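Long-range contacts in ADP-dependent L-serine kinase SerK (Thermococcus kodakarensis KOD1, PDB 5X0J), which phosphorylates free L-serine with ADP, giving O-phospho-L-serine and AMP in the first step from serine to cysteine: residues K27-L32 against E216-K221; F198-P203 against P220-H225. The protein carries 1 engineered substitution. All coordinates share one frame; numbering follows the deposited sequence. Where two conformers were deposited one is given.

Contact 1: K27-L32 against E216-K221. Engineered in segment 27-32: Gln30 (natural residue Glu). With SEP (phosphoserine), chain C.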
# COMPACT_ATOMS: atom_id res chain seq x y z
N LYS A 27 -1.44 5.19 14.48
CA LYS A 27 -2.71 4.57 14.15
C LYS A 27 -2.72 4.13 12.69
O LYS A 27 -2.65 4.98 11.80
CB LYS A 27 -3.81 5.59 14.43
CG LYS A 27 -5.21 5.01 14.42
CD LYS A 27 -6.19 6.01 14.99
CE LYS A 27 -7.57 5.41 15.17
NZ LYS A 27 -8.48 6.36 15.86
N PRO A 28 -2.81 2.81 12.43
CA PRO A 28 -2.86 2.35 11.03
C PRO A 28 -4.20 2.72 10.37
O PRO A 28 -5.21 2.84 11.05
CB PRO A 28 -2.72 0.84 11.16
CG PRO A 28 -3.39 0.55 12.45
CD PRO A 28 -3.03 1.68 13.36
N HIS A 29 -4.16 2.98 9.07
CA HIS A 29 -5.37 3.09 8.26
C HIS A 29 -5.57 2.03 7.19
O HIS A 29 -6.56 2.10 6.46
CB HIS A 29 -5.47 4.50 7.66
CG HIS A 29 -4.50 4.79 6.55
ND1 HIS A 29 -3.28 5.39 6.75
CD2 HIS A 29 -4.60 4.60 5.21
CE1 HIS A 29 -2.67 5.56 5.59
NE2 HIS A 29 -3.45 5.08 4.64
N GLN A 30 -4.69 1.05 7.11
CA GLN A 30 -4.85 -0.02 6.11
C GLN A 30 -4.13 -1.30 6.53
O GLN A 30 -3.31 -1.30 7.45
CB GLN A 30 -4.50 0.45 4.68
CG GLN A 30 -3.16 1.11 4.48
CD GLN A 30 -3.03 1.88 3.17
OE1 GLN A 30 -4.01 2.41 2.63
NE2 GLN A 30 -1.80 1.98 2.68
N GLN A 31 -4.51 -2.39 5.87
CA GLN A 31 -3.96 -3.72 6.11
C GLN A 31 -2.56 -3.92 5.50
O GLN A 31 -2.05 -3.06 4.77
CB GLN A 31 -4.91 -4.77 5.52
CG GLN A 31 -6.27 -4.83 6.22
CD GLN A 31 -7.27 -5.70 5.49
OE1 GLN A 31 -7.33 -5.71 4.26
NE2 GLN A 31 -8.06 -6.44 6.24
N LEU A 32 -1.95 -5.06 5.82
CA LEU A 32 -0.59 -5.41 5.43
C LEU A 32 -0.55 -6.46 4.32
O LEU A 32 -1.50 -7.21 4.15
CB LEU A 32 0.18 -5.96 6.64
CG LEU A 32 0.16 -5.11 7.91
CD1 LEU A 32 1.06 -5.73 8.97
CD2 LEU A 32 0.61 -3.68 7.60
N GLU A 216 -11.77 2.02 11.41
CA GLU A 216 -11.75 1.08 10.29
C GLU A 216 -10.39 1.15 9.59
O GLU A 216 -9.61 2.08 9.81
CB GLU A 216 -12.87 1.41 9.31
N VAL A 217 -10.13 0.16 8.75
CA VAL A 217 -8.93 0.14 7.90
C VAL A 217 -9.31 -0.23 6.47
O VAL A 217 -10.31 -0.93 6.22
CB VAL A 217 -7.84 -0.84 8.40
CG1 VAL A 217 -7.27 -0.38 9.74
CG2 VAL A 217 -8.36 -2.27 8.51
N TYR A 218 -8.53 0.28 5.52
CA TYR A 218 -8.66 -0.07 4.11
C TYR A 218 -7.90 -1.38 3.81
O TYR A 218 -7.12 -1.87 4.64
CB TYR A 218 -8.02 1.00 3.23
CG TYR A 218 -8.70 2.33 3.12
CD1 TYR A 218 -9.87 2.47 2.39
CD2 TYR A 218 -8.12 3.47 3.65
CE1 TYR A 218 -10.47 3.71 2.23
CE2 TYR A 218 -8.71 4.71 3.50
CZ TYR A 218 -9.88 4.83 2.79
OH TYR A 218 -10.45 6.08 2.64
N SER A 219 -8.10 -1.91 2.61
CA SER A 219 -7.26 -2.99 2.12
C SER A 219 -5.82 -2.47 1.92
O SER A 219 -5.60 -1.25 1.89
CB SER A 219 -7.85 -3.58 0.83
OG SER A 219 -7.65 -2.71 -0.27
N PRO A 220 -4.84 -3.38 1.81
CA PRO A 220 -3.44 -2.91 1.73
C PRO A 220 -3.18 -1.95 0.58
O PRO A 220 -3.77 -2.08 -0.51
CB PRO A 220 -2.65 -4.21 1.57
CG PRO A 220 -3.53 -5.27 2.11
CD PRO A 220 -4.91 -4.84 1.75
N LYS A 221 -2.30 -0.98 0.84
CA LYS A 221 -1.77 -0.08 -0.18
C LYS A 221 -2.84 0.78 -0.85
O LYS A 221 -2.67 1.24 -1.98
CB LYS A 221 -0.96 -0.88 -1.21
CG LYS A 221 0.17 -1.72 -0.63
CD LYS A 221 1.24 -0.87 0.01
CE LYS A 221 2.45 -1.71 0.36
NZ LYS A 221 3.55 -0.88 0.95
N SEP C . 0.19 4.55 2.87
CA SEP C . 1.37 4.20 2.02
CB SEP C . 1.13 2.84 1.36
OG SEP C . 0.92 1.86 2.38
C SEP C . 1.63 5.30 1.02
O SEP C . 2.34 5.07 0.01
OXT SEP C . 1.16 6.44 1.18
P SEP C . 2.14 1.38 3.34
O1P SEP C . 3.40 1.56 2.51
O2P SEP C . 1.77 -0.04 3.61
O3P SEP C . 2.06 2.27 4.56
O HOH W 1 -0.67 -1.09 3.12

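Contact 2: F198-P203 against P220-H225. With SEP (phosphoserine), chain C.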
# COMPACT_ATOMS: atom_id res chain seq x y z
N PHE A 198 -4.89 -4.70 -11.14
CA PHE A 198 -6.18 -4.42 -10.53
C PHE A 198 -6.32 -2.91 -10.36
O PHE A 198 -5.56 -2.30 -9.59
CB PHE A 198 -6.30 -5.07 -9.15
CG PHE A 198 -6.42 -6.57 -9.16
CD1 PHE A 198 -5.30 -7.36 -9.25
CD2 PHE A 198 -7.66 -7.18 -9.01
CE1 PHE A 198 -5.40 -8.74 -9.23
CE2 PHE A 198 -7.76 -8.56 -8.98
CZ PHE A 198 -6.63 -9.35 -9.08
N ILE A 199 -7.29 -2.32 -11.05
CA ILE A 199 -7.51 -0.87 -11.03
C ILE A 199 -8.59 -0.52 -10.02
O ILE A 199 -9.64 -1.18 -9.96
CB ILE A 199 -7.94 -0.35 -12.42
CG1 ILE A 199 -6.92 -0.73 -13.51
CG2 ILE A 199 -8.21 1.16 -12.40
CD1 ILE A 199 -5.52 -0.20 -13.32
N ARG A 200 -8.35 0.51 -9.21
CA ARG A 200 -9.33 1.03 -8.25
C ARG A 200 -9.23 2.54 -8.20
O ARG A 200 -8.17 3.11 -8.46
CB ARG A 200 -9.07 0.47 -6.85
CG ARG A 200 -7.62 0.63 -6.39
CD ARG A 200 -7.52 0.36 -4.90
NE ARG A 200 -6.15 0.05 -4.50
CZ ARG A 200 -5.81 -0.66 -3.42
NH1 ARG A 200 -6.75 -1.13 -2.60
NH2 ARG A 200 -4.53 -0.91 -3.18
N LYS A 201 -10.34 3.19 -7.87
CA LYS A 201 -10.36 4.63 -7.59
C LYS A 201 -9.53 4.88 -6.34
O LYS A 201 -9.52 4.06 -5.42
CB LYS A 201 -11.80 5.11 -7.38
CG LYS A 201 -11.97 6.61 -7.20
CD LYS A 201 -13.41 6.98 -6.85
CE LYS A 201 -13.60 8.49 -6.75
NZ LYS A 201 -12.74 9.13 -5.72
N ALA A 202 -8.83 6.00 -6.32
CA ALA A 202 -8.07 6.39 -5.14
C ALA A 202 -9.00 6.96 -4.07
O ALA A 202 -10.02 7.56 -4.39
CB ALA A 202 -7.04 7.44 -5.51
N PRO A 203 -8.62 6.82 -2.80
CA PRO A 203 -9.35 7.47 -1.73
C PRO A 203 -9.03 8.97 -1.73
O PRO A 203 -8.05 9.37 -2.37
CB PRO A 203 -8.76 6.83 -0.48
CG PRO A 203 -7.36 6.57 -0.85
CD PRO A 203 -7.38 6.20 -2.30
N PRO A 220 -4.84 -3.38 1.81
CA PRO A 220 -3.44 -2.91 1.73
C PRO A 220 -3.18 -1.95 0.58
O PRO A 220 -3.77 -2.08 -0.51
CB PRO A 220 -2.65 -4.21 1.57
CG PRO A 220 -3.53 -5.27 2.11
CD PRO A 220 -4.91 -4.84 1.75
N LYS A 221 -2.30 -0.98 0.84
CA LYS A 221 -1.77 -0.08 -0.18
C LYS A 221 -2.84 0.78 -0.85
O LYS A 221 -2.67 1.24 -1.98
CB LYS A 221 -0.96 -0.88 -1.21
CG LYS A 221 0.17 -1.72 -0.63
CD LYS A 221 1.24 -0.87 0.01
CE LYS A 221 2.45 -1.71 0.36
NZ LYS A 221 3.55 -0.88 0.95
N THR A 222 -3.95 1.01 -0.16
CA THR A 222 -5.01 1.84 -0.70
C THR A 222 -4.54 3.28 -0.94
O THR A 222 -4.81 3.84 -2.00
CB THR A 222 -6.25 1.79 0.21
OG1 THR A 222 -6.81 0.47 0.13
CG2 THR A 222 -7.29 2.83 -0.17
N THR A 223 -3.82 3.85 0.02
CA THR A 223 -3.31 5.21 -0.12
C THR A 223 -1.88 5.22 -0.66
O THR A 223 -1.04 4.42 -0.24
CB THR A 223 -3.30 5.95 1.22
OG1 THR A 223 -2.48 5.24 2.15
CG2 THR A 223 -4.70 6.08 1.79
N ARG A 224 -1.63 6.12 -1.60
CA ARG A 224 -0.29 6.42 -2.06
C ARG A 224 -0.12 7.92 -1.89
O ARG A 224 -0.53 8.69 -2.74
CB ARG A 224 -0.07 5.99 -3.52
CG ARG A 224 1.32 6.31 -4.04
CD ARG A 224 1.60 5.68 -5.40
NE ARG A 224 0.85 6.27 -6.50
CZ ARG A 224 1.14 7.40 -7.13
NH1 ARG A 224 2.18 8.14 -6.78
NH2 ARG A 224 0.37 7.82 -8.13
N HIS A 225 0.47 8.33 -0.77
CA HIS A 225 0.66 9.74 -0.47
C HIS A 225 1.90 10.28 -1.15
O HIS A 225 2.94 9.63 -1.16
CB HIS A 225 0.76 9.97 1.03
CG HIS A 225 -0.49 9.65 1.78
ND1 HIS A 225 -0.76 8.40 2.30
CD2 HIS A 225 -1.55 10.43 2.11
CE1 HIS A 225 -1.93 8.43 2.92
NE2 HIS A 225 -2.43 9.64 2.81
N SEP C . 0.19 4.55 2.87
CA SEP C . 1.37 4.20 2.02
CB SEP C . 1.13 2.84 1.36
OG SEP C . 0.92 1.86 2.38
C SEP C . 1.63 5.30 1.02
O SEP C . 2.34 5.07 0.01
OXT SEP C . 1.16 6.44 1.18
P SEP C . 2.14 1.38 3.34
O1P SEP C . 3.40 1.56 2.51
O2P SEP C . 1.77 -0.04 3.61
O3P SEP C . 2.06 2.27 4.56

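Contact 1: K27-L32 against E216-K221
Gln30 and Tyr218 lie side by side as a single beta bridge between two loops. Tyr218 N donates to His29 O at 2.8 Å, nearly straight at 174°. Gln31 N returns a bond to Tyr218 O at 2.9 Å, more bent at 150°. The tight part follows this bridge. Gln30 CB sits 3.4 Å from Ser219 O, and the His29 ring meets Tyr218 CD2 at its edge. The Pro220 ring packs against Gln31, and its CG reaches Leu32 O. His29 NE2 is hydrogen-bonded to Thr223 OG1, so the ring is held by a residue just beyond 216-221. CG of Gln30 lies between the backbone N and the carbonyl carbon (chi1 53°), and the extended chain beyond it carries the amide past the Lys221 backbone to the ligand. There OE1 takes a bond from Thr223 N, while NE2 makes a weak, bent one to OG of phosphoserine at 2.7 Å. Gln30 is engineered from Glu, the inferred active-site residue.

The looser side is partly exposed. The Gln31 and Val217 side chains cross at about a right angle, with Gln31 CG 4.0 Å from Val217 CG2.

CB of Lys221 points away from 27-32. Its chain bends at chi2, and NZ bonds phosphoserine O1P at 2.9 Å. NZ also forms salt bridges with Glu36 and Glu4. A water accepts from Lys221 N and lies 2.7 Å from phosphoserine O2P. The bridge thus brings the inferred active-site position and a phosphate-binding lysine to the same ligand, where the lysine's charge probably offsets that of the phosphate.

Contact 2: F198-P203 against P220-H225
Arg200 reaches across to Pro220 and Thr222 with its guanidinium group. From CB, which points toward 220-225, CG sits between the backbone N and the carbonyl carbon (chi1 51°). The chain then runs extended through CD to NE and delivers the flat group end-on. CZ lies 3.8 Å from Thr222 CA, which sits over one guanidinium face, offset toward the rim. NH1 comes 3.2 Å from Thr222 OG1, but the angle is poor. NH1 bonds Ser219 OG instead, and Thr222 OG1 bonds Ser219 O. NH2 donates to Pro220 O at 3.0 Å and 166°, within both the guanidinium and carbonyl planes. Trp102 O is a second acceptor for NH2.

Pro203 packs beside this polar grip. Its CG touches CG2 of Thr222 and CG2 of Thr223, each at 3.8 Å. On the ligand side, Thr223 OG1 accepts from the phosphoserine N at 2.9 Å and is also hydrogen-bonded to His29 NE2. His225 gives both N and ND1 to OXT.

A leucine in place of Arg200 would probably leave Pro220 O, Trp102 O and Ser219 OG without this partner and free the loop at 219-222 to move. The buried guanidinium thus bridges the backbone oxygens of Pro220 and Trp102, beside and within the phosphoserine-binding residues.

How the contacts relate
Contacts 1 and 2 have centres about 11 Å apart and share Pro220 and Lys221. Along the chain 27-32 comes first, then 198-203, then helix 205-213, and last the run 216-225 that serves both. Segment 27-32 follows strand 26-27, at the edge of the mixed five-strand sheet. Strands 196-199 and 224-226 both pair with strand 98-107 in the other, antiparallel sheet. Contact 1 therefore joins the ParB-like N-terminal part to the loop before strand 224-226, while contact 2 joins that loop to the residues just after strand 196-199. Both contacts touch phosphoserine, so parts distant in sequence meet at one pocket.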